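Local coordinates for hypothetical protein SP2199 (Streptococcus pneumoniae TIGR4, PDB 2IBO) that is of unknown function but probably binds thiamine, at residues M1-V13 against F41-M53. Residues are numbered along the deposited sequence; the frame is centred on the assembly and turned at random.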
HETATM    1  N   MSE A   1      19.669  -8.210   7.644  1.00 52.39           N
HETATM    2  CA  MSE A   1      20.614  -7.660   6.633  1.00 52.34           C
HETATM    3  C   MSE A   1      19.917  -7.166   5.364  1.00 49.89           C
HETATM    4  O   MSE A   1      19.351  -6.077   5.361  1.00 50.74           O
HETATM    5  CB  MSE A   1      21.659  -8.712   6.263  1.00 78.64           C
HETATM    6  CG  MSE A   1      22.677  -8.246   5.232  1.00 78.12           C
HETATM    7 SE   MSE A   1      23.961  -9.639   4.837  1.00 78.53          SE
HETATM    8  CE  MSE A   1      22.730 -10.935   4.029  1.00 76.54           C
ATOM      9  N   LYS A   2      19.958  -7.960   4.293  1.00 29.75           N
ATOM     10  CA  LYS A   2      19.355  -7.567   3.019  1.00 25.32           C
ATOM     11  C   LYS A   2      17.939  -7.028   3.143  1.00 22.61           C
ATOM     12  O   LYS A   2      17.098  -7.605   3.847  1.00 20.69           O
ATOM     13  CB  LYS A   2      19.370  -8.732   2.029  1.00 45.91           C
ATOM     14  CG  LYS A   2      20.624  -8.802   1.175  1.00 48.17           C
ATOM     15  CD  LYS A   2      20.632 -10.034   0.276  1.00 50.41           C
ATOM     16  CE  LYS A   2      20.723 -11.321   1.104  1.00 53.13           C
ATOM     17  NZ  LYS A   2      20.764 -12.568   0.281  1.00 55.10           N
ATOM     18  N   ALA A   3      17.687  -5.910   2.453  1.00 18.85           N
ATOM     19  CA  ALA A   3      16.374  -5.284   2.478  1.00 15.80           C
ATOM     20  C   ALA A   3      16.115  -4.418   1.262  1.00 14.52           C
ATOM     21  O   ALA A   3      17.038  -3.910   0.638  1.00 14.73           O
ATOM     22  CB  ALA A   3      16.224  -4.460   3.726  1.00 12.73           C
ATOM     23  N   SER A   4      14.847  -4.263   0.920  1.00 23.71           N
ATOM     24  CA  SER A   4      14.475  -3.434  -0.207  1.00 24.69           C
ATOM     25  C   SER A   4      13.331  -2.558   0.283  1.00 24.75           C
ATOM     26  O   SER A   4      12.464  -3.020   1.023  1.00 25.63           O
ATOM     27  CB  SER A   4      14.037  -4.287  -1.392  1.00 27.54           C
ATOM     28  OG  SER A   4      14.038  -3.518  -2.582  1.00 30.04           O
ATOM     29  N   ILE A   5      13.348  -1.295  -0.127  1.00 27.39           N
ATOM     30  CA  ILE A   5      12.363  -0.300   0.275  1.00 25.92           C
ATOM     31  C   ILE A   5      11.834   0.389  -0.963  1.00 26.45           C
ATOM     32  O   ILE A   5      12.606   0.793  -1.830  1.00 28.33           O
ATOM     33  CB  ILE A   5      13.039   0.764   1.187  1.00 17.95           C
ATOM     34  CG1 ILE A   5      13.353   0.141   2.539  1.00 17.57           C
ATOM     35  CG2 ILE A   5      12.192   2.009   1.317  1.00 15.73           C
ATOM     36  CD1 ILE A   5      12.141  -0.435   3.206  1.00 20.74           C
ATOM     37  N   ALA A   6      10.517   0.511  -1.059  1.00 15.98           N
ATOM     38  CA  ALA A   6       9.898   1.190  -2.189  1.00 15.10           C
ATOM     39  C   ALA A   6       9.259   2.420  -1.566  1.00 15.81           C
ATOM     40  O   ALA A   6       8.523   2.311  -0.579  1.00 16.09           O
ATOM     41  CB  ALA A   6       8.852   0.297  -2.822  1.00 21.04           C
ATOM     42  N   LEU A   7       9.557   3.597  -2.097  1.00 18.81           N
ATOM     43  CA  LEU A   7       8.996   4.819  -1.514  1.00 20.76           C
ATOM     44  C   LEU A   7       8.201   5.669  -2.499  1.00 21.05           C
ATOM     45  O   LEU A   7       8.604   5.865  -3.659  1.00 20.97           O
ATOM     46  CB  LEU A   7      10.116   5.674  -0.885  1.00 23.41           C
ATOM     47  CG  LEU A   7       9.731   7.030  -0.256  1.00 23.91           C
ATOM     48  CD1 LEU A   7       8.853   6.814   1.009  1.00 22.82           C
ATOM     49  CD2 LEU A   7      10.999   7.810   0.082  1.00 21.13           C
ATOM     50  N   GLN A   8       7.054   6.140  -2.022  1.00 18.02           N
ATOM     51  CA  GLN A   8       6.172   7.005  -2.794  1.00 20.06           C
ATOM     52  C   GLN A   8       5.736   8.117  -1.869  1.00 19.38           C
ATOM     53  O   GLN A   8       5.141   7.869  -0.818  1.00 17.89           O
ATOM     54  CB  GLN A   8       4.926   6.274  -3.276  1.00 28.06           C
ATOM     55  CG  GLN A   8       3.931   7.212  -3.923  1.00 30.64           C
ATOM     56  CD  GLN A   8       2.676   6.514  -4.408  1.00 35.96           C
ATOM     57  OE1 GLN A   8       1.924   7.068  -5.216  1.00 36.27           O
ATOM     58  NE2 GLN A   8       2.435   5.295  -3.914  1.00 37.14           N
ATOM     59  N   VAL A   9       6.041   9.344  -2.250  1.00 27.90           N
ATOM     60  CA  VAL A   9       5.660  10.468  -1.431  1.00 29.63           C
ATOM     61  C   VAL A   9       4.539  11.232  -2.096  1.00 32.04           C
ATOM     62  O   VAL A   9       4.686  11.715  -3.222  1.00 31.48           O
ATOM     63  CB  VAL A   9       6.837  11.429  -1.198  1.00 12.80           C
ATOM     64  CG1 VAL A   9       6.346  12.655  -0.440  1.00 14.08           C
ATOM     65  CG2 VAL A   9       7.954  10.719  -0.422  1.00 10.00           C
ATOM     66  N   LEU A  10       3.408  11.311  -1.403  1.00 34.69           N
ATOM     67  CA  LEU A  10       2.265  12.056  -1.903  1.00 38.11           C
ATOM     68  C   LEU A  10       2.038  13.233  -0.974  1.00 39.98           C
ATOM     69  O   LEU A  10       1.359  13.109   0.050  1.00 39.17           O
ATOM     70  CB  LEU A  10       1.005  11.194  -1.944  1.00 52.81           C
ATOM     71  CG  LEU A  10       1.019  10.026  -2.922  1.00 52.35           C
ATOM     72  CD1 LEU A  10      -0.319   9.316  -2.849  1.00 51.95           C
ATOM     73  CD2 LEU A  10       1.299  10.523  -4.330  1.00 50.32           C
ATOM     74  N   PRO A  11       2.635  14.389  -1.302  1.00 81.10           N
ATOM     75  CA  PRO A  11       2.446  15.559  -0.447  1.00 73.27           C
ATOM     76  C   PRO A  11       1.040  16.075  -0.721  1.00 85.66           C
ATOM     77  O   PRO A  11       0.599  16.116  -1.875  1.00 76.70           O
ATOM     78  CB  PRO A  11       3.534  16.513  -0.930  1.00 43.47           C
ATOM     79  CG  PRO A  11       3.561  16.229  -2.410  1.00 43.21           C
ATOM     80  CD  PRO A  11       3.489  14.710  -2.462  1.00 42.48           C
ATOM     81  N   LEU A  12       0.328  16.435   0.339  1.00 82.52           N
ATOM     82  CA  LEU A  12      -1.023  16.947   0.188  1.00 84.51           C
ATOM     83  C   LEU A  12      -0.954  18.469   0.158  1.00 75.86           C
ATOM     84  O   LEU A  12      -1.415  19.157   1.068  1.00 75.75           O
ATOM     85  CB  LEU A  12      -1.898  16.446   1.334  1.00 44.13           C
ATOM     86  CG  LEU A  12      -1.811  14.929   1.511  1.00 42.35           C
ATOM     87  CD1 LEU A  12      -2.776  14.507   2.602  1.00 42.35           C
ATOM     88  CD2 LEU A  12      -2.121  14.216   0.199  1.00 39.97           C
ATOM     89  N   VAL A  13      -0.345  18.968  -0.913  1.00 55.21           N
ATOM     90  CA  VAL A  13      -0.161  20.387  -1.144  1.00 56.94           C
ATOM     91  C   VAL A  13      -0.379  20.625  -2.624  1.00 60.06           C
ATOM     92  O   VAL A  13      -0.262  19.695  -3.425  1.00 60.06           O
ATOM     93  CB  VAL A  13       1.258  20.831  -0.777  1.00 54.19           C
ATOM     94  CG1 VAL A  13       1.436  22.284  -1.127  1.00 54.29           C
ATOM     95  CG2 VAL A  13       1.505  20.626   0.708  1.00 53.58           C
ATOM     96  N   PHE A  41       5.365   4.893  -9.861  1.00 32.37           N
ATOM     97  CA  PHE A  41       4.593   5.203  -8.649  1.00 32.58           C
ATOM     98  C   PHE A  41       5.419   5.248  -7.369  1.00 32.75           C
ATOM     99  O   PHE A  41       4.980   5.807  -6.359  1.00 35.82           O
ATOM    100  CB  PHE A  41       3.493   4.168  -8.457  1.00 25.71           C
ATOM    101  CG  PHE A  41       2.256   4.433  -9.251  1.00 26.66           C
ATOM    102  CD1 PHE A  41       1.302   5.321  -8.782  1.00 27.85           C
ATOM    103  CD2 PHE A  41       2.036   3.793 -10.469  1.00 28.35           C
ATOM    104  CE1 PHE A  41       0.149   5.573  -9.497  1.00 28.32           C
ATOM    105  CE2 PHE A  41       0.884   4.036 -11.200  1.00 29.26           C
ATOM    106  CZ  PHE A  41      -0.065   4.929 -10.712  1.00 28.70           C
ATOM    107  N   GLU A  42       6.607   4.660  -7.412  1.00 22.32           N
ATOM    108  CA  GLU A  42       7.451   4.612  -6.235  1.00 22.89           C
ATOM    109  C   GLU A  42       8.937   4.514  -6.578  1.00 22.13           C
ATOM    110  O   GLU A  42       9.305   4.046  -7.662  1.00 22.81           O
ATOM    111  CB  GLU A  42       7.032   3.405  -5.400  1.00 23.43           C
ATOM    112  CG  GLU A  42       7.177   2.087  -6.140  1.00 23.82           C
ATOM    113  CD  GLU A  42       6.433   0.960  -5.468  1.00 25.46           C
ATOM    114  OE1 GLU A  42       6.632  -0.208  -5.864  1.00 25.92           O
ATOM    115  OE2 GLU A  42       5.643   1.235  -4.549  1.00 27.37           O
ATOM    116  N   THR A  43       9.793   4.942  -5.653  1.00 13.71           N
ATOM    117  CA  THR A  43      11.227   4.864  -5.910  1.00 14.93           C
ATOM    118  C   THR A  43      11.704   3.668  -5.120  1.00 14.18           C
ATOM    119  O   THR A  43      11.483   3.599  -3.909  1.00 13.21           O
ATOM    120  CB  THR A  43      11.982   6.164  -5.466  1.00 23.04           C
ATOM    121  OG1 THR A  43      11.588   7.268  -6.296  1.00 22.78           O
ATOM    122  CG2 THR A  43      13.474   5.978  -5.603  1.00 20.75           C
ATOM    123  N   VAL A  44      12.349   2.729  -5.809  1.00 14.30           N
ATOM    124  CA  VAL A  44      12.824   1.494  -5.188  1.00 15.06           C
ATOM    125  C   VAL A  44      14.288   1.551  -4.802  1.00 15.37           C
ATOM    126  O   VAL A  44      15.141   1.798  -5.646  1.00 14.13           O
ATOM    127  CB  VAL A  44      12.611   0.279  -6.144  1.00 23.39           C
ATOM    128  CG1 VAL A  44      13.181  -0.988  -5.527  1.00 21.23           C
ATOM    129  CG2 VAL A  44      11.135   0.106  -6.442  1.00 21.52           C
ATOM    130  N   LEU A  45      14.564   1.297  -3.525  1.00 17.26           N
ATOM    131  CA  LEU A  45      15.924   1.298  -2.993  1.00 18.01           C
ATOM    132  C   LEU A  45      16.331  -0.115  -2.589  1.00 18.63           C
ATOM    133  O   LEU A  45      15.492  -0.919  -2.198  1.00 18.34           O
ATOM    134  CB  LEU A  45      16.019   2.239  -1.782  1.00 16.18           C
ATOM    135  CG  LEU A  45      15.649   3.711  -2.031  1.00 15.14           C
ATOM    136  CD1 LEU A  45      15.765   4.503  -0.744  1.00 15.98           C
ATOM    137  CD2 LEU A  45      16.543   4.300  -3.085  1.00 13.11           C
ATOM    138  N   GLU A  46      17.622  -0.414  -2.667  1.00 30.36           N
ATOM    139  CA  GLU A  46      18.108  -1.745  -2.319  1.00 32.39           C
ATOM    140  C   GLU A  46      19.409  -1.659  -1.523  1.00 32.25           C
ATOM    141  O   GLU A  46      20.318  -0.929  -1.910  1.00 32.11           O
ATOM    142  CB  GLU A  46      18.339  -2.542  -3.602  1.00 26.86           C
ATOM    143  CG  GLU A  46      18.388  -4.022  -3.411  1.00 30.06           C
ATOM    144  CD  GLU A  46      18.914  -4.743  -4.638  1.00 32.24           C
ATOM    145  OE1 GLU A  46      18.679  -5.959  -4.762  1.00 35.61           O
ATOM    146  OE2 GLU A  46      19.578  -4.106  -5.478  1.00 34.82           O
ATOM    147  N   GLY A  47      19.495  -2.415  -0.427  1.00 16.38           N
ATOM    148  CA  GLY A  47      20.687  -2.410   0.409  1.00 17.23           C
ATOM    149  C   GLY A  47      20.438  -2.987   1.791  1.00 19.55           C
ATOM    150  O   GLY A  47      19.455  -3.709   1.995  1.00 21.12           O
ATOM    151  N   GLU A  48      21.325  -2.672   2.741  1.00 22.04           N
ATOM    152  CA  GLU A  48      21.227  -3.152   4.130  1.00 22.59           C
ATOM    153  C   GLU A  48      20.011  -2.556   4.840  1.00 22.32           C
ATOM    154  O   GLU A  48      19.713  -1.372   4.702  1.00 21.94           O
ATOM    155  CB  GLU A  48      22.491  -2.783   4.911  1.00 60.82           C
ATOM    156  CG  GLU A  48      23.732  -3.549   4.515  1.00 65.78           C
ATOM    157  CD  GLU A  48      23.629  -5.025   4.833  1.00 69.93           C
ATOM    158  OE1 GLU A  48      23.315  -5.363   5.998  1.00 71.02           O
ATOM    159  OE2 GLU A  48      23.868  -5.848   3.921  1.00 73.30           O
ATOM    160  N   PHE A  49      19.318  -3.373   5.620  1.00 28.04           N
ATOM    161  CA  PHE A  49      18.138  -2.897   6.318  1.00 28.13           C
ATOM    162  C   PHE A  49      18.411  -1.617   7.091  1.00 28.52           C
ATOM    163  O   PHE A  49      17.663  -0.638   6.964  1.00 27.79           O
ATOM    164  CB  PHE A  49      17.593  -3.972   7.266  1.00 23.88           C
ATOM    165  CG  PHE A  49      16.273  -3.607   7.882  1.00 23.47           C
ATOM    166  CD1 PHE A  49      15.207  -3.217   7.080  1.00 21.95           C
ATOM    167  CD2 PHE A  49      16.100  -3.632   9.262  1.00 23.81           C
ATOM    168  CE1 PHE A  49      13.991  -2.852   7.636  1.00 22.71           C
ATOM    169  CE2 PHE A  49      14.880  -3.267   9.832  1.00 23.60           C
ATOM    170  CZ  PHE A  49      13.822  -2.878   9.011  1.00 23.27           C
ATOM    171  N   ASP A  50      19.487  -1.625   7.880  1.00 29.57           N
ATOM    172  CA  ASP A  50      19.860  -0.466   8.697  1.00 30.48           C
ATOM    173  C   ASP A  50      19.965   0.842   7.916  1.00 29.67           C
ATOM    174  O   ASP A  50      19.395   1.861   8.321  1.00 28.78           O
ATOM    175  CB  ASP A  50      21.183  -0.732   9.423  1.00 47.04           C
ATOM    176  CG  ASP A  50      21.002  -1.545  10.693  1.00 50.15           C
ATOM    177  OD1 ASP A  50      22.031  -1.949  11.284  1.00 50.72           O
ATOM    178  OD2 ASP A  50      19.838  -1.774  11.105  1.00 51.22           O
ATOM    179  N   GLU A  51      20.688   0.809   6.798  1.00 35.87           N
ATOM    180  CA  GLU A  51      20.859   2.003   5.976  1.00 36.36           C
ATOM    181  C   GLU A  51      19.542   2.473   5.329  1.00 34.54           C
ATOM    182  O   GLU A  51      19.273   3.675   5.256  1.00 33.92           O
ATOM    183  CB  GLU A  51      21.935   1.762   4.897  1.00 62.37           C
ATOM    184  CG  GLU A  51      21.486   0.965   3.664  1.00 66.32           C
ATOM    185  CD  GLU A  51      22.626   0.700   2.669  1.00 69.63           C
ATOM    186  OE1 GLU A  51      23.444  -0.217   2.915  1.00 70.09           O
ATOM    187  OE2 GLU A  51      22.709   1.414   1.641  1.00 71.35           O
ATOM    188  N   LEU A  52      18.717   1.535   4.870  1.00 22.28           N
ATOM    189  CA  LEU A  52      17.461   1.910   4.250  1.00 20.34           C
ATOM    190  C   LEU A  52      16.537   2.563   5.265  1.00 20.19           C
ATOM    191  O   LEU A  52      15.902   3.565   4.956  1.00 19.93           O
ATOM    192  CB  LEU A  52      16.783   0.698   3.612  1.00 26.85           C
ATOM    193  CG  LEU A  52      17.521  -0.014   2.464  1.00 25.16           C
ATOM    194  CD1 LEU A  52      16.640  -1.127   1.896  1.00 23.37           C
ATOM    195  CD2 LEU A  52      17.881   0.976   1.376  1.00 23.87           C
HETATM  196  N   MSE A  53      16.458   2.021   6.478  1.00 21.19           N
HETATM  197  CA  MSE A  53      15.599   2.640   7.487  1.00 21.88           C
HETATM  198  C   MSE A  53      16.078   4.061   7.753  1.00 21.24           C
HETATM  199  O   MSE A  53      15.269   4.985   7.908  1.00 19.71           O
HETATM  200  CB  MSE A  53      15.592   1.827   8.777  1.00 39.34           C
HETATM  201  CG  MSE A  53      14.808   0.518   8.673  1.00 45.47           C
HETATM  202 SE   MSE A  53      12.977   0.740   7.986  1.00 54.85          SE
HETATM  203  CE  MSE A  53      13.337   0.205   6.182  1.00 50.85           C
TER
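Ile5 and Leu45 face each other as a hydrogen-bonded pair of antiparallel strands, joined by Leu45 N to Ile5 O at 2.6 Å and by Ile5 N to Leu45 O at 3.0 Å. Ala3 with Gly47 repeats this double bonding, and Leu7 N donates to Thr43 O; Ala6–Val44 and Ser4–Glu46 are non-hydrogen-bonded pairs between. With OG anti to the backbone N (chi1 -164°), Ser4 donates to Leu45 O at 3.0 Å from the face of the carbonyl plane opposite Ile5 N. At the N-terminal end of 2-11, Phe49 N, in the first turn of a helix, donates a hydrogen bond to Met1 O. Both strands are central in the four-stranded antiparallel sheet of a ferredoxin-like sandwich, flanked by 70-79 and 35-38, with helices 16-31 and 49-64 on one face. Apolar contacts join helix 49-64 to strand 2-11. Leu52 CD1 lies 3.8 Å from Ala3 CB and 3.6 Å from Ile5 CG1, Met53 crosses Ile5 at about a right angle, its CE meeting Ile5 CD1, and Ala3 CB sits at the edge of the Phe49 ring. On the other face, Ala6 CB packs 3.6 Å from Glu42 CD; Glu42 OE1 forms a salt bridge with Lys75 of the same chain, OE2 with Lys75 of a second subunit.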